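PDB 3BAL: acetylacetone-cleaving enzyme from Acinetobacter johnsonii, which cleaves acetylacetone with one equivalent of molecular oxygen into methylglyoxal and acetate, using one bound iron per subunit of a homotetramer. Local coordinates for residues 75-80 against 113-118; 124-127 against 131-134. One frame throughout, in Å; residues are numbered along the deposited sequence.

Interaction 1. Residues 75-80 against 113-118; sequences GKMEVR and SQFYMT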
ATOM      1  N   GLY A  75     -16.256 -18.488  16.505  1.00 16.15           N
ATOM      2  CA  GLY A  75     -15.722 -18.320  17.846  1.00 16.36           C
ATOM      3  C   GLY A  75     -15.737 -16.924  18.437  1.00 16.91           C
ATOM      4  O   GLY A  75     -16.639 -16.130  18.178  1.00 15.65           O
ATOM      5  N   LYS A  76     -14.717 -16.641  19.247  1.00 18.34           N
ATOM      6  CA  LYS A  76     -14.563 -15.357  19.929  1.00 19.28           C
ATOM      7  C   LYS A  76     -13.067 -15.064  20.081  1.00 19.55           C
ATOM      8  O   LYS A  76     -12.280 -15.982  20.321  1.00 19.77           O
ATOM      9  CB  LYS A  76     -15.212 -15.435  21.311  1.00 21.17           C
ATOM     10  CG  LYS A  76     -16.652 -15.891  21.283  1.00 25.49           C
ATOM     11  CD  LYS A  76     -17.004 -16.569  22.578  1.00 29.79           C
ATOM     12  CE  LYS A  76     -17.321 -15.574  23.645  1.00 32.58           C
ATOM     13  NZ  LYS A  76     -18.745 -15.824  23.994  1.00 36.27           N
ATOM     14  N   MET A  77     -12.679 -13.795  19.956  1.00 18.24           N
ATOM     15  CA  MET A  77     -11.267 -13.401  20.062  1.00 17.91           C
ATOM     16  C   MET A  77     -11.063 -12.136  20.914  1.00 17.69           C
ATOM     17  O   MET A  77     -11.669 -11.102  20.642  1.00 17.12           O
ATOM     18  CB  MET A  77     -10.690 -13.184  18.652  1.00 16.88           C
ATOM     19  CG  MET A  77      -9.253 -12.673  18.612  1.00 18.15           C
ATOM     20  SD  MET A  77      -8.606 -12.601  16.931  1.00 18.74           S
ATOM     21  CE  MET A  77      -9.514 -11.186  16.306  1.00 17.34           C
ATOM     22  N   GLU A  78     -10.217 -12.231  21.942  1.00 16.39           N
ATOM     23  CA  GLU A  78      -9.924 -11.099  22.825  1.00 17.25           C
ATOM     24  C   GLU A  78      -8.658 -10.394  22.352  1.00 16.89           C
ATOM     25  O   GLU A  78      -7.558 -10.921  22.498  1.00 16.93           O
ATOM     26  CB  GLU A  78      -9.736 -11.573  24.272  1.00 17.93           C
ATOM     27  CG  GLU A  78     -11.029 -11.925  25.008  1.00 18.68           C
ATOM     28  CD  GLU A  78     -10.782 -12.719  26.289  1.00 20.70           C
ATOM     29  OE1 GLU A  78      -9.675 -12.618  26.857  1.00 20.33           O
ATOM     30  OE2 GLU A  78     -11.698 -13.439  26.735  1.00 23.31           O
ATOM     31  N   VAL A  79      -8.826  -9.203  21.781  1.00 18.15           N
ATOM     32  CA  VAL A  79      -7.710  -8.415  21.263  1.00 17.45           C
ATOM     33  C   VAL A  79      -7.416  -7.220  22.162  1.00 17.91           C
ATOM     34  O   VAL A  79      -8.331  -6.550  22.646  1.00 17.36           O
ATOM     35  CB  VAL A  79      -8.011  -7.872  19.850  1.00 19.27           C
ATOM     36  CG1 VAL A  79      -6.732  -7.376  19.203  1.00 19.76           C
ATOM     37  CG2 VAL A  79      -8.663  -8.945  19.000  1.00 20.52           C
ATOM     38  N   ARG A  80      -6.132  -6.950  22.368  1.00 18.16           N
ATOM     39  CA  ARG A  80      -5.703  -5.839  23.210  1.00 19.22           C
ATOM     40  C   ARG A  80      -6.284  -5.937  24.620  1.00 19.47           C
ATOM     41  O   ARG A  80      -6.671  -4.930  25.217  1.00 20.12           O
ATOM     42  CB  ARG A  80      -6.089  -4.509  22.552  1.00 18.68           C
ATOM     43  CG  ARG A  80      -5.208  -4.176  21.358  1.00 20.17           C
ATOM     44  CD  ARG A  80      -5.680  -2.958  20.579  1.00 19.10           C
ATOM     45  NE  ARG A  80      -6.811  -3.254  19.705  1.00 21.44           N
ATOM     46  CZ  ARG A  80      -8.080  -3.000  20.000  1.00 23.60           C
ATOM     47  NH1 ARG A  80      -8.398  -2.433  21.158  1.00 24.67           N
ATOM     48  NH2 ARG A  80      -9.036  -3.322  19.136  1.00 24.88           N
ATOM     49  N   SER A 113     -12.095 -21.208  17.776  1.00 18.27           N
ATOM     50  CA  SER A 113     -12.345 -20.173  16.777  1.00 15.55           C
ATOM     51  C   SER A 113     -11.631 -20.338  15.431  1.00 15.76           C
ATOM     52  O   SER A 113     -10.803 -21.232  15.241  1.00 14.56           O
ATOM     53  CB  SER A 113     -11.947 -18.815  17.375  1.00 13.84           C
ATOM     54  OG  SER A 113     -12.398 -18.683  18.711  1.00 11.03           O
ATOM     55  N   GLN A 114     -11.972 -19.444  14.503  1.00 15.23           N
ATOM     56  CA  GLN A 114     -11.354 -19.386  13.179  1.00 14.62           C
ATOM     57  C   GLN A 114     -11.400 -17.932  12.695  1.00 14.64           C
ATOM     58  O   GLN A 114     -12.405 -17.240  12.879  1.00 12.65           O
ATOM     59  CB  GLN A 114     -12.082 -20.284  12.157  1.00 16.40           C
ATOM     60  CG  GLN A 114     -11.529 -20.133  10.714  1.00 18.36           C
ATOM     61  CD  GLN A 114     -12.216 -21.019   9.671  1.00 20.38           C
ATOM     62  OE1 GLN A 114     -11.913 -22.211   9.545  1.00 20.13           O
ATOM     63  NE2 GLN A 114     -13.141 -20.434   8.911  1.00 17.93           N
ATOM     64  N   PHE A 115     -10.301 -17.465  12.108  1.00 13.46           N
ATOM     65  CA  PHE A 115     -10.246 -16.112  11.571  1.00 13.50           C
ATOM     66  C   PHE A 115      -9.283 -16.008  10.382  1.00 13.11           C
ATOM     67  O   PHE A 115      -8.246 -16.678  10.331  1.00 13.14           O
ATOM     68  CB  PHE A 115      -9.885 -15.090  12.673  1.00 12.96           C
ATOM     69  CG  PHE A 115      -8.425 -15.071  13.058  1.00 14.80           C
ATOM     70  CD1 PHE A 115      -7.549 -14.164  12.471  1.00 14.73           C
ATOM     71  CD2 PHE A 115      -7.933 -15.936  14.030  1.00 15.32           C
ATOM     72  CE1 PHE A 115      -6.201 -14.117  12.849  1.00 16.22           C
ATOM     73  CE2 PHE A 115      -6.591 -15.898  14.414  1.00 16.34           C
ATOM     74  CZ  PHE A 115      -5.725 -14.986  13.824  1.00 15.03           C
ATOM     75  N   TYR A 116      -9.678 -15.171   9.424  1.00 13.03           N
ATOM     76  CA  TYR A 116      -8.941 -14.884   8.196  1.00 11.88           C
ATOM     77  C   TYR A 116      -8.332 -13.486   8.403  1.00 13.06           C
ATOM     78  O   TYR A 116      -8.996 -12.603   8.942  1.00 11.60           O
ATOM     79  CB  TYR A 116      -9.937 -14.867   7.027  1.00 11.13           C
ATOM     80  CG  TYR A 116      -9.429 -14.266   5.729  1.00 12.14           C
ATOM     81  CD1 TYR A 116      -8.849 -15.065   4.741  1.00 10.33           C
ATOM     82  CD2 TYR A 116      -9.563 -12.895   5.470  1.00 12.53           C
ATOM     83  CE1 TYR A 116      -8.422 -14.509   3.520  1.00 12.57           C
ATOM     84  CE2 TYR A 116      -9.136 -12.336   4.258  1.00 12.32           C
ATOM     85  CZ  TYR A 116      -8.571 -13.147   3.289  1.00 11.47           C
ATOM     86  OH  TYR A 116      -8.168 -12.603   2.088  1.00 11.95           O
ATOM     87  N   MET A 117      -7.089 -13.275   7.981  1.00 11.83           N
ATOM     88  CA  MET A 117      -6.470 -11.970   8.174  1.00 13.09           C
ATOM     89  C   MET A 117      -5.414 -11.617   7.126  1.00 14.12           C
ATOM     90  O   MET A 117      -4.667 -12.482   6.647  1.00 14.53           O
ATOM     91  CB  MET A 117      -5.860 -11.914   9.584  1.00 12.10           C
ATOM     92  CG  MET A 117      -5.260 -10.574  10.009  1.00 12.33           C
ATOM     93  SD  MET A 117      -5.074 -10.474  11.832  1.00 15.64           S
ATOM     94  CE  MET A 117      -4.668  -8.721  12.079  1.00 11.87           C
ATOM     95  N   THR A 118      -5.365 -10.336   6.769  1.00 13.14           N
ATOM     96  CA  THR A 118      -4.389  -9.818   5.815  1.00 13.59           C
ATOM     97  C   THR A 118      -3.460  -8.898   6.613  1.00 14.05           C
ATOM     98  O   THR A 118      -3.919  -8.189   7.515  1.00 13.60           O
ATOM     99  CB  THR A 118      -5.078  -9.009   4.673  1.00 14.30           C
ATOM    100  OG1 THR A 118      -5.978  -8.044   5.234  1.00 17.73           O
ATOM    101  CG2 THR A 118      -5.864  -9.934   3.753  1.00 14.46           C
TER

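Interaction 2. Residues 124-127 against 131-134; sequences NFID and KVIA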
ATOM      1  N   ASN A 124       6.274  -7.902  14.724  1.00 14.59           N
ATOM      2  CA  ASN A 124       7.472  -7.971  15.538  1.00 14.25           C
ATOM      3  C   ASN A 124       7.210  -8.594  16.900  1.00 14.35           C
ATOM      4  O   ASN A 124       6.555  -7.996  17.756  1.00 14.07           O
ATOM      5  CB  ASN A 124       8.080  -6.577  15.714  1.00 15.26           C
ATOM      6  CG  ASN A 124       8.614  -6.004  14.411  1.00 16.21           C
ATOM      7  OD1 ASN A 124       8.947  -6.742  13.482  1.00 14.86           O
ATOM      8  ND2 ASN A 124       8.711  -4.682  14.344  1.00 15.40           N
ATOM      9  N   PHE A 125       7.710  -9.808  17.097  1.00 13.71           N
ATOM     10  CA  PHE A 125       7.520 -10.478  18.376  1.00 15.98           C
ATOM     11  C   PHE A 125       8.582  -9.956  19.332  1.00 15.49           C
ATOM     12  O   PHE A 125       9.748  -9.855  18.968  1.00 16.38           O
ATOM     13  CB  PHE A 125       7.594 -11.995  18.195  1.00 17.43           C
ATOM     14  CG  PHE A 125       6.414 -12.558  17.440  1.00 18.29           C
ATOM     15  CD1 PHE A 125       6.386 -12.537  16.046  1.00 17.72           C
ATOM     16  CD2 PHE A 125       5.304 -13.055  18.127  1.00 17.03           C
ATOM     17  CE1 PHE A 125       5.270 -12.997  15.343  1.00 15.65           C
ATOM     18  CE2 PHE A 125       4.181 -13.518  17.434  1.00 16.98           C
ATOM     19  CZ  PHE A 125       4.166 -13.489  16.037  1.00 17.04           C
ATOM     20  N   ILE A 126       8.158  -9.611  20.546  1.00 15.56           N
ATOM     21  CA  ILE A 126       9.039  -9.014  21.556  1.00 15.53           C
ATOM     22  C   ILE A 126       9.200  -9.797  22.859  1.00 16.78           C
ATOM     23  O   ILE A 126       8.318 -10.572  23.236  1.00 17.64           O
ATOM     24  CB  ILE A 126       8.528  -7.598  21.934  1.00 13.60           C
ATOM     25  CG1 ILE A 126       7.057  -7.675  22.380  1.00 13.35           C
ATOM     26  CG2 ILE A 126       8.677  -6.658  20.744  1.00 12.90           C
ATOM     27  CD1 ILE A 126       6.432  -6.328  22.796  1.00 15.16           C
ATOM     28  N   ASP A 127      10.325  -9.585  23.550  1.00 18.13           N
ATOM     29  CA  ASP A 127      10.554 -10.249  24.831  1.00 18.55           C
ATOM     30  C   ASP A 127      10.058  -9.331  25.954  1.00 19.19           C
ATOM     31  O   ASP A 127       9.495  -8.274  25.676  1.00 16.58           O
ATOM     32  CB  ASP A 127      12.038 -10.629  25.028  1.00 19.88           C
ATOM     33  CG  ASP A 127      12.958  -9.427  25.151  1.00 22.44           C
ATOM     34  OD1 ASP A 127      12.493  -8.322  25.492  1.00 22.14           O
ATOM     35  OD2 ASP A 127      14.170  -9.599  24.926  1.00 23.64           O
ATOM     36  N   LYS A 131      12.450  -5.905  23.567  1.00 21.22           N
ATOM     37  CA  LYS A 131      13.317  -6.208  22.425  1.00 23.86           C
ATOM     38  C   LYS A 131      12.684  -7.127  21.373  1.00 22.97           C
ATOM     39  O   LYS A 131      12.095  -8.153  21.704  1.00 22.08           O
ATOM     40  CB  LYS A 131      14.630  -6.829  22.912  1.00 25.71           C
ATOM     41  CG  LYS A 131      15.382  -5.982  23.934  1.00 31.21           C
ATOM     42  CD  LYS A 131      15.731  -4.610  23.374  1.00 34.27           C
ATOM     43  CE  LYS A 131      16.464  -3.760  24.397  1.00 36.80           C
ATOM     44  NZ  LYS A 131      16.980  -2.505  23.777  1.00 39.17           N
ATOM     45  N   VAL A 132      12.830  -6.745  20.105  1.00 23.13           N
ATOM     46  CA  VAL A 132      12.293  -7.509  18.981  1.00 22.75           C
ATOM     47  C   VAL A 132      13.145  -8.751  18.740  1.00 23.97           C
ATOM     48  O   VAL A 132      14.257  -8.662  18.217  1.00 24.74           O
ATOM     49  CB  VAL A 132      12.282  -6.668  17.668  1.00 22.92           C
ATOM     50  CG1 VAL A 132      11.811  -7.526  16.504  1.00 22.74           C
ATOM     51  CG2 VAL A 132      11.378  -5.453  17.821  1.00 21.81           C
ATOM     52  N   ILE A 133      12.615  -9.909  19.111  1.00 23.46           N
ATOM     53  CA  ILE A 133      13.344 -11.152  18.928  1.00 24.10           C
ATOM     54  C   ILE A 133      13.143 -11.770  17.537  1.00 22.48           C
ATOM     55  O   ILE A 133      13.946 -12.594  17.098  1.00 20.20           O
ATOM     56  CB  ILE A 133      12.994 -12.165  20.065  1.00 26.38           C
ATOM     57  CG1 ILE A 133      11.479 -12.326  20.228  1.00 27.20           C
ATOM     58  CG2 ILE A 133      13.557 -11.650  21.388  1.00 27.05           C
ATOM     59  CD1 ILE A 133      10.813 -13.148  19.157  1.00 30.87           C
ATOM     60  N   ALA A 134      12.086 -11.351  16.843  1.00 20.19           N
ATOM     61  CA  ALA A 134      11.794 -11.839  15.495  1.00 18.87           C
ATOM     62  C   ALA A 134      10.837 -10.916  14.741  1.00 18.48           C
ATOM     63  O   ALA A 134       9.788 -10.544  15.260  1.00 19.58           O
ATOM     64  CB  ALA A 134      11.208 -13.247  15.558  1.00 18.91           C
TER

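Interaction 1. Residues 75-80 against 113-118
Gly75 and Ser113 bring their backbones together at one end of the two segments, CA to CA 4.0 Å, after which the strands at 76-79 and 113-118 spread apart without pairing. Gly75, with no side chain, lets Ser113 OG come to 3.5 Å from Gly75 CA. That hydroxyl accepts a hydrogen bond from Lys76 N (Lys76 N to Ser113 OG 3.1 Å, 153° at the hydrogen). With OG anti to its own carbonyl carbon (chi1 -43°), the buried serine reaches across to the Gly75-Lys76 peptide, and the same oxygen is hydrogen-bonded to Val111 O. Two residues further along each segment, Met77 and Phe115 face one another. The extended Met77 chain carries SD over one face of the Phe115 ring, 4.5 Å from its centroid and close to the ring normal, a Met-aromatic contact in which the sulfur meets the pi cloud and not the rim. Phe115 also stacks with Phe51 of strand 46-53 and touches Leu72 of strand 68-74, while Met77 rests on Tyr70 and Thr107. This buried contact joins strand 113-120 of the six-stranded sheet to the two-stranded ribbon 76-79/88-91, in the interior of a cupin jelly roll.

Interaction 2. Residues 124-127 against 131-134
Phe125 and Ala134 form the antiparallel hydrogen-bonded pair of a beta hairpin, with Phe125 N donating to Ala134 O over 2.9 Å. In return Phe125 O receives two N-H groups, because Ile133 and Ala134 both face Phe125 in a classic beta bulge. The bond from Ile133 N to Phe125 O measures 2.9 Å; the one from Ala134 N is weak. Nearer the turn, Asp127 N binds Lys131 O at 2.9 Å. The Asp127 CG is lodged between its backbone N and carbonyl carbon (chi1 66°), which turns the carboxylate back toward residue 131 and sets OD1 3.1 Å from Lys131 N, met from above the carboxylate plane; OD1 also accepts from Asn129 N, gripping the turn at two points. Lys131 CB lies 3.5 Å from Asp127 OD2, the two side chains leaving in the same direction. Ile126 and Val132 share one face of the ribbon and meet through their CG2 methyls. Val132 also packs on Val132 of a neighbouring subunit, and Asn124 OD1 is hydrogen-bonded to Ser135 OG of its own chain. The opposite face carries Phe125, whose ring meets Phe28 edge-to-face and the zinc ligand His62 with planes at about 45°. The folded side chain of Ile133 brings CD1 to 3.6 Å from Phe125 CB.

Interaction 1 closes along the chain before interaction 2 opens, and strand 113-120 of the first is followed directly by strand 123-126 of the second. Their centres are 21 Å apart and their nearest atoms about 10 Å, so they do not touch. Strand 113-120 lies inside one six-stranded antiparallel sheet, whereas strand 123-126 pairs with 57-64 in the other; the chain thus crosses between the two sheets of the jelly roll. The side chains of Phe115 and Phe125 lie about 8 and 7 Å from the zinc ion bound by His62, His64 and His104, probably occupying the site of the catalytic iron. Both contacts have neighbours in other subunits, Tyr116 on one and Val132 on another.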